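Local coordinates for protein lipid A deacylase PagL (Pseudomonas aeruginosa, PDB 2ERV) that removes the 3-position acyl chain from lipid A by hydrolysing its ester bond, in the bacterial outer membrane, at residues Ala1-Ala6 with Arg18-Asp24; Leu102-Ile108 with Arg123-Asn129. All blocks are in the same frame, centred on the assembly; numbering follows the deposited sequence.

Contact 1 (Ala1-Ala6 with Arg18-Asp24). With CXE (pentaethylene glycol monodecyl ether), chain G.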
loop_
_atom_site.group_PDB
_atom_site.type_symbol
_atom_site.label_atom_id
_atom_site.label_comp_id
_atom_site.label_asym_id
_atom_site.label_seq_id
_atom_site.Cartn_x
_atom_site.Cartn_y
_atom_site.Cartn_z
ATOM N N ALA A 1 -10.695 10.577 8.575
ATOM C CA ALA A 1 -10.342 9.758 7.409
ATOM C C ALA A 1 -9.474 10.617 6.492
ATOM O O ALA A 1 -9.522 11.866 6.551
ATOM C CB ALA A 1 -11.599 9.301 6.691
ATOM N N ASP A 2 -8.643 9.949 5.671
ATOM C CA ASP A 2 -7.626 10.621 4.883
ATOM C C ASP A 2 -7.821 9.978 3.505
ATOM O O ASP A 2 -8.123 8.810 3.426
ATOM C CB ASP A 2 -6.196 10.347 5.413
ATOM C CG ASP A 2 -5.982 10.721 6.901
ATOM O OD1 ASP A 2 -5.886 9.821 7.793
ATOM O OD2 ASP A 2 -5.840 11.887 7.301
ATOM N N VAL A 3 -7.715 10.742 2.422
ATOM C CA VAL A 3 -7.758 10.141 1.111
ATOM C C VAL A 3 -6.313 10.189 0.575
ATOM O O VAL A 3 -5.554 11.110 0.906
ATOM C CB VAL A 3 -8.773 10.883 0.165
ATOM C CG1 VAL A 3 -8.361 12.348 -0.036
ATOM C CG2 VAL A 3 -8.886 10.193 -1.198
ATOM N N SER A 4 -5.926 9.216 -0.237
ATOM C CA SER A 4 -4.577 9.210 -0.779
ATOM C C SER A 4 -4.565 8.859 -2.252
ATOM O O SER A 4 -5.469 8.191 -2.744
ATOM C CB SER A 4 -3.667 8.253 0.006
ATOM O OG SER A 4 -4.124 6.906 -0.115
ATOM N N ALA A 5 -3.552 9.359 -2.946
ATOM C CA ALA A 5 -3.344 9.029 -4.354
ATOM C C ALA A 5 -1.908 8.611 -4.449
ATOM O O ALA A 5 -1.083 9.177 -3.737
ATOM C CB ALA A 5 -3.636 10.242 -5.245
ATOM N N ALA A 6 -1.628 7.603 -5.283
ATOM C CA ALA A 6 -0.267 7.073 -5.428
ATOM C C ALA A 6 -0.040 6.598 -6.830
ATOM O O ALA A 6 -0.889 5.862 -7.404
ATOM C CB ALA A 6 -0.028 5.948 -4.467
ATOM N N ARG A 18 -3.073 4.212 -7.603
ATOM C CA ARG A 18 -3.848 3.751 -6.456
ATOM C C ARG A 18 -4.585 4.881 -5.789
ATOM O O ARG A 18 -4.009 5.933 -5.518
ATOM C CB ARG A 18 -2.936 3.064 -5.417
ATOM C CG ARG A 18 -3.698 2.561 -4.173
ATOM C CD ARG A 18 -2.728 2.091 -3.127
ATOM N NE ARG A 18 -3.359 1.776 -1.841
ATOM C CZ ARG A 18 -3.407 0.571 -1.298
ATOM N NH1 ARG A 18 -2.883 -0.467 -1.935
ATOM N NH2 ARG A 18 -3.977 0.406 -0.093
ATOM N N LEU A 19 -5.860 4.667 -5.508
ATOM C CA LEU A 19 -6.611 5.665 -4.735
ATOM C C LEU A 19 -6.993 4.979 -3.453
ATOM O O LEU A 19 -7.341 3.802 -3.493
ATOM C CB LEU A 19 -7.871 6.049 -5.500
ATOM C CG LEU A 19 -7.718 7.014 -6.673
ATOM C CD1 LEU A 19 -9.128 7.175 -7.344
ATOM C CD2 LEU A 19 -7.203 8.411 -6.192
ATOM N N GLY A 20 -6.926 5.692 -2.323
ATOM C CA GLY A 20 -7.051 5.032 -1.047
ATOM C C GLY A 20 -7.814 5.854 -0.024
ATOM O O GLY A 20 -7.922 7.073 -0.128
ATOM N N LEU A 21 -8.359 5.171 0.967
ATOM C CA LEU A 21 -8.930 5.853 2.126
ATOM C C LEU A 21 -8.296 5.206 3.343
ATOM O O LEU A 21 -8.104 3.992 3.327
ATOM C CB LEU A 21 -10.444 5.594 2.176
ATOM C CG LEU A 21 -11.353 6.302 1.145
ATOM C CD1 LEU A 21 -12.803 5.752 1.191
ATOM C CD2 LEU A 21 -11.311 7.789 1.398
ATOM N N SER A 22 -8.000 6.002 4.380
ATOM C CA SER A 22 -7.298 5.570 5.568
ATOM C C SER A 22 -8.064 6.049 6.780
ATOM O O SER A 22 -8.543 7.180 6.763
ATOM C CB SER A 22 -5.893 6.263 5.646
ATOM O OG SER A 22 -5.077 5.804 4.600
ATOM N N TRP A 23 -8.121 5.217 7.840
ATOM C CA TRP A 23 -8.737 5.588 9.103
ATOM C C TRP A 23 -7.749 5.379 10.245
ATOM O O TRP A 23 -7.374 4.241 10.569
ATOM C CB TRP A 23 -10.017 4.765 9.368
ATOM C CG TRP A 23 -11.115 5.009 8.394
ATOM C CD1 TRP A 23 -12.177 5.895 8.532
ATOM C CD2 TRP A 23 -11.298 4.373 7.129
ATOM N NE1 TRP A 23 -12.981 5.848 7.418
ATOM C CE2 TRP A 23 -12.475 4.921 6.542
ATOM C CE3 TRP A 23 -10.576 3.418 6.404
ATOM C CZ2 TRP A 23 -12.929 4.538 5.282
ATOM C CZ3 TRP A 23 -11.047 3.028 5.156
ATOM C CH2 TRP A 23 -12.213 3.577 4.617
ATOM N N ASP A 24 -7.331 6.486 10.854
ATOM C CA ASP A 24 -6.359 6.461 11.931
ATOM C C ASP A 24 -6.944 5.619 13.062
ATOM O O ASP A 24 -8.105 5.799 13.396
ATOM C CB ASP A 24 -6.198 7.886 12.450
ATOM C CG ASP A 24 -4.882 8.520 12.073
ATOM O OD1 ASP A 24 -4.331 9.172 12.990
ATOM O OD2 ASP A 24 -4.301 8.424 10.946
HETATM C C4 CXE G . -11.688 0.584 -1.776
HETATM C C5 CXE G . -11.927 2.029 -1.390
HETATM C C6 CXE G . -11.057 2.979 -2.189
HETATM C C7 CXE G . -11.659 4.372 -2.094
HETATM C C8 CXE G . -11.127 5.308 -3.167
HETATM C C9 CXE G . -11.380 6.746 -2.746
HETATM C C10 CXE G . -12.274 7.424 -3.781
HETATM O O11 CXE G . -12.245 8.848 -3.631
HETATM C C12 CXE G . -11.536 9.493 -4.694
HETATM C C13 CXE G . -12.428 10.491 -5.403
HETATM O O14 CXE G . -11.669 11.677 -5.578
HETATM C C15 CXE G . -12.367 12.662 -6.310
HETATM C C16 CXE G . -11.321 13.581 -6.938
HETATM O O HOH W 1 -8.066 9.203 10.067
HETATM O O HOH W 2 -5.425 6.955 2.290
HETATM O O HOH W 3 -4.745 7.652 8.216
HETATM O O HOH W 4 -3.232 5.667 -2.489
#

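Contact 2 (Leu102-Ile108 with Arg123-Asn129). With CA (calcium ion), chain C.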
loop_
_atom_site.group_PDB
_atom_site.type_symbol
_atom_site.label_atom_id
_atom_site.label_comp_id
_atom_site.label_asym_id
_atom_site.label_seq_id
_atom_site.Cartn_x
_atom_site.Cartn_y
_atom_site.Cartn_z
ATOM N N LEU A 102 -7.785 -13.731 -5.409
ATOM C CA LEU A 102 -7.539 -13.393 -4.013
ATOM C C LEU A 102 -6.067 -13.576 -3.627
ATOM O O LEU A 102 -5.441 -14.619 -3.949
ATOM C CB LEU A 102 -8.390 -14.240 -3.071
ATOM C CG LEU A 102 -9.897 -14.366 -3.300
ATOM C CD1 LEU A 102 -10.460 -15.269 -2.181
ATOM C CD2 LEU A 102 -10.535 -13.003 -3.265
ATOM N N ASN A 103 -5.528 -12.568 -2.919
ATOM C CA ASN A 103 -4.101 -12.523 -2.626
ATOM C C ASN A 103 -3.878 -11.786 -1.327
ATOM O O ASN A 103 -4.725 -10.978 -0.925
ATOM C CB ASN A 103 -3.321 -11.814 -3.755
ATOM C CG ASN A 103 -3.119 -12.685 -4.985
ATOM O OD1 ASN A 103 -2.213 -13.516 -5.006
ATOM N ND2 ASN A 103 -3.959 -12.511 -6.005
ATOM N N PHE A 104 -2.725 -12.025 -0.691
ATOM C CA PHE A 104 -2.334 -11.239 0.474
ATOM C C PHE A 104 -1.677 -9.964 -0.057
ATOM O O PHE A 104 -1.238 -9.922 -1.195
ATOM C CB PHE A 104 -1.328 -11.999 1.341
ATOM C CG PHE A 104 -1.850 -13.322 1.892
ATOM C CD1 PHE A 104 -2.511 -13.359 3.115
ATOM C CD2 PHE A 104 -1.640 -14.512 1.206
ATOM C CE1 PHE A 104 -2.999 -14.573 3.631
ATOM C CE2 PHE A 104 -2.113 -15.745 1.730
ATOM C CZ PHE A 104 -2.805 -15.753 2.950
ATOM N N GLU A 105 -1.639 -8.936 0.773
ATOM C CA GLU A 105 -0.957 -7.686 0.473
ATOM C C GLU A 105 0.057 -7.494 1.576
ATOM O O GLU A 105 -0.362 -7.389 2.711
ATOM C CB GLU A 105 -1.936 -6.512 0.584
ATOM C CG GLU A 105 -1.323 -5.139 0.273
ATOM C CD GLU A 105 -2.341 -4.005 0.379
ATOM O OE1 GLU A 105 -2.966 -3.886 1.465
ATOM O OE2 GLU A 105 -2.543 -3.243 -0.638
ATOM N N ASP A 106 1.360 -7.486 1.267
ATOM C CA ASP A 106 2.423 -7.167 2.247
ATOM C C ASP A 106 3.051 -5.853 1.858
ATOM O O ASP A 106 3.425 -5.682 0.688
ATOM C CB ASP A 106 3.534 -8.226 2.192
ATOM C CG ASP A 106 3.071 -9.598 2.651
ATOM O OD1 ASP A 106 2.378 -9.725 3.687
ATOM O OD2 ASP A 106 3.278 -10.621 1.979
ATOM N N ARG A 107 3.162 -4.914 2.804
ATOM C CA ARG A 107 3.632 -3.590 2.437
ATOM C C ARG A 107 4.592 -3.012 3.468
ATOM O O ARG A 107 4.489 -3.317 4.671
ATOM C CB ARG A 107 2.440 -2.630 2.293
ATOM C CG ARG A 107 1.421 -2.801 3.408
ATOM C CD ARG A 107 0.084 -2.185 3.094
ATOM N NE ARG A 107 0.198 -0.734 3.068
ATOM C CZ ARG A 107 -0.826 0.068 2.801
ATOM N NH1 ARG A 107 -2.002 -0.436 2.485
ATOM N NH2 ARG A 107 -0.659 1.357 2.844
ATOM N N ILE A 108 5.520 -2.197 2.983
ATOM C CA ILE A 108 6.334 -1.299 3.835
ATOM C C ILE A 108 6.351 0.078 3.222
ATOM O O ILE A 108 6.014 0.241 2.055
ATOM C CB ILE A 108 7.780 -1.786 3.988
ATOM C CG1 ILE A 108 8.418 -2.006 2.618
ATOM C CG2 ILE A 108 7.817 -3.066 4.764
ATOM C CD1 ILE A 108 9.936 -1.985 2.643
ATOM N N ARG A 123 6.099 3.798 -0.894
ATOM C CA ARG A 123 5.524 2.530 -0.439
ATOM C C ARG A 123 6.078 1.430 -1.347
ATOM O O ARG A 123 6.242 1.644 -2.549
ATOM C CB ARG A 123 4.037 2.623 -0.674
ATOM C CG ARG A 123 3.217 1.935 0.326
ATOM C CD ARG A 123 2.036 2.779 0.727
ATOM N NE ARG A 123 1.256 3.194 -0.429
ATOM C CZ ARG A 123 0.164 3.927 -0.353
ATOM N NH1 ARG A 123 -0.244 4.288 0.830
ATOM N NH2 ARG A 123 -0.519 4.287 -1.456
ATOM N N ALA A 124 6.356 0.263 -0.793
ATOM C CA ALA A 124 6.599 -0.920 -1.635
ATOM C C ALA A 124 5.558 -1.957 -1.189
ATOM O O ALA A 124 5.453 -2.211 0.014
ATOM C CB ALA A 124 8.016 -1.427 -1.388
ATOM N N ILE A 125 4.768 -2.495 -2.124
ATOM C CA ILE A 125 3.713 -3.439 -1.782
ATOM C C ILE A 125 3.873 -4.661 -2.649
ATOM O O ILE A 125 4.150 -4.541 -3.842
ATOM C CB ILE A 125 2.293 -2.843 -1.996
ATOM C CG1 ILE A 125 2.182 -1.477 -1.287
ATOM C CG2 ILE A 125 1.254 -3.835 -1.491
ATOM C CD1 ILE A 125 0.888 -0.726 -1.579
ATOM N N HIS A 126 3.738 -5.831 -2.030
ATOM C CA HIS A 126 3.782 -7.099 -2.768
ATOM C C HIS A 126 2.515 -7.926 -2.589
ATOM O O HIS A 126 1.956 -8.002 -1.488
ATOM C CB HIS A 126 5.016 -7.900 -2.299
ATOM C CG HIS A 126 4.961 -9.361 -2.637
ATOM N ND1 HIS A 126 5.267 -9.849 -3.893
ATOM C CD2 HIS A 126 4.670 -10.444 -1.871
ATOM C CE1 HIS A 126 5.153 -11.173 -3.886
ATOM N NE2 HIS A 126 4.770 -11.553 -2.678
ATOM N N TYR A 127 2.072 -8.560 -3.662
ATOM C CA TYR A 127 0.851 -9.335 -3.603
ATOM C C TYR A 127 1.153 -10.755 -4.068
ATOM O O TYR A 127 1.742 -10.936 -5.135
ATOM C CB TYR A 127 -0.200 -8.741 -4.569
ATOM C CG TYR A 127 -0.645 -7.335 -4.227
ATOM C CD1 TYR A 127 -1.775 -7.121 -3.428
ATOM C CD2 TYR A 127 0.057 -6.225 -4.716
ATOM C CE1 TYR A 127 -2.202 -5.814 -3.114
ATOM C CE2 TYR A 127 -0.379 -4.912 -4.425
ATOM C CZ TYR A 127 -1.500 -4.728 -3.618
ATOM O OH TYR A 127 -1.942 -3.446 -3.308
ATOM N N SER A 128 0.776 -11.759 -3.276
ATOM C CA SER A 128 0.917 -13.172 -3.723
ATOM C C SER A 128 0.024 -14.038 -2.854
ATOM O O SER A 128 -0.591 -13.520 -1.965
ATOM C CB SER A 128 2.371 -13.656 -3.736
ATOM O OG SER A 128 2.957 -13.504 -2.445
ATOM N N ASN A 129 -0.027 -15.349 -3.101
ATOM C CA ASN A 129 -1.031 -16.199 -2.460
ATOM C C ASN A 129 -0.425 -17.284 -1.545
ATOM O O ASN A 129 -1.132 -18.202 -1.080
ATOM C CB ASN A 129 -2.026 -16.775 -3.524
ATOM C CG ASN A 129 -1.350 -17.713 -4.540
ATOM O OD1 ASN A 129 -0.487 -18.548 -4.183
ATOM N ND2 ASN A 129 -1.733 -17.593 -5.793
HETATM CA CA CA C . 3.844 -12.292 3.683
#

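Contact 1 (Ala1-Ala6 with Arg18-Asp24)
Asp-2 and Ser-22 face each other as a hydrogen-bonded pair in the first antiparallel hairpin of the outer-membrane beta barrel. Ser-4 with Gly-20 and Ala-6 with Arg-18 repeat that pairing, and the axes of the two strand segments run 4.6 Å apart. Asp-2, Ser-4, Ala-6, Arg-18 and Ser-22 turn their side chains into the barrel, whereas those of Val-3, Ala-5, Leu-19 and Leu-21 line its outer wall, where Leu-21 CD1 lies against C7 of a bound detergent. Asp-2 CG sits anti to its own carbonyl carbon (chi1 -56°), which brings OD1 within 3.8 Å of Asp-24 OD2, with the carboxylate planes 62° apart. The likely repulsion is eased by a water that donates to both oxygens. A second water donates to Asp-2 OD1 while accepting from Asp-24 N, at 2.9 Å from that nitrogen. Arg-18 is gripped by its backbone, its N donating to Ala-6 O at 2.7 Å, but its side chain, extended from CG to NE, leaves the hairpin for the barrel interior and forms salt bridges with Asp-42 and Glu-105. Ser-4 OG, placed between its own N and carbonyl carbon (chi1 63°), lies 3.6 Å from Gly-20 CA. Ser-22 OG is hydrogen-bonded to Asp-42, and a water joins the two serines, lying 2.7 Å from Ser-4 OG and donating to Ser-22 OG at 2.6 Å.

Contact 2 (Leu102-Ile108 with Arg123-Asn129)
Asp-106 and His-126 pair through two nearly linear backbone bonds, Asp-106 N to His-126 O at 2.9 Å and His-126 N to Asp-106 O at 2.7 Å, both with N-H...O angles of 173°. Ile-108 and Ala-124 form the next hydrogen-bonded pair, while towards Asn-129 the ladder loosens: Phe-104 N still donates to Ser-128 O, but the return bond is weak. The side chains of Asp-106 and His-126 run alongside each other on the outer face of the barrel, carboxylate and imidazole nearly coplanar, with OD2 at the ring edge 4.1 Å from CD2. The same OD2 binds a calcium ion at 2.5 Å. Beyond the ring, His-126 NE2 is hydrogen-bonded to Ser-128 OG at 2.7 Å, and ND1 to Glu-140; the three residues form the catalytic triad of the deacylase, a charge relay set on the lipid-facing wall. Asn-129, critical for activity, follows directly.

On the inner face, Glu-105 reaches alongside Tyr-127. Its CG, anti to the backbone N (chi1 -179°), packs on Ile-125 CG2 at 3.4 Å, and OE2 closely approaches Tyr-127 OH, at 2.7 Å; that oxygen takes a salt bridge from Arg-18 and a hydrogen bond from Ser-61. The bent side chains of Arg-107 and Arg-123 lie side by side, NH2 of the former 3.6 Å from NH1 of the latter, with Asp-42 taking a salt bridge from Arg-107. Strand 75-88 flanks segment 102-108, with Ala-86, Gly-84 and Gly-82 bonded to its backbone, and strand 139-149 flanks segment 123-129 through Ser-141 and Ser-143.

How the contacts relate
Contacts 1 and 2 are separate hairpins of one barrel, their centres about 17 Å apart. Strand 139-149 lies between them, pairing with strand 2-9 on one side and strand 119-128 on the other, so closing the wall. Their inward side chains nevertheless meet across the interior: Arg-18 NH1 of contact 1 forms a salt bridge with Glu-105 OE2 of contact 2 at 3.1 Å, and Ala-6 CB packs on Arg-123 NH2 at 3.5 Å. Arg-18 NH2 and Arg-107 NH1 come within 3.4 Å of each other around the shared carboxylate from strand 35-48. This polar interior is distinct from the catalytic face: the Arg-18 side chain lies about 11 Å from that of His-126, whose ring is on the outside of the barrel.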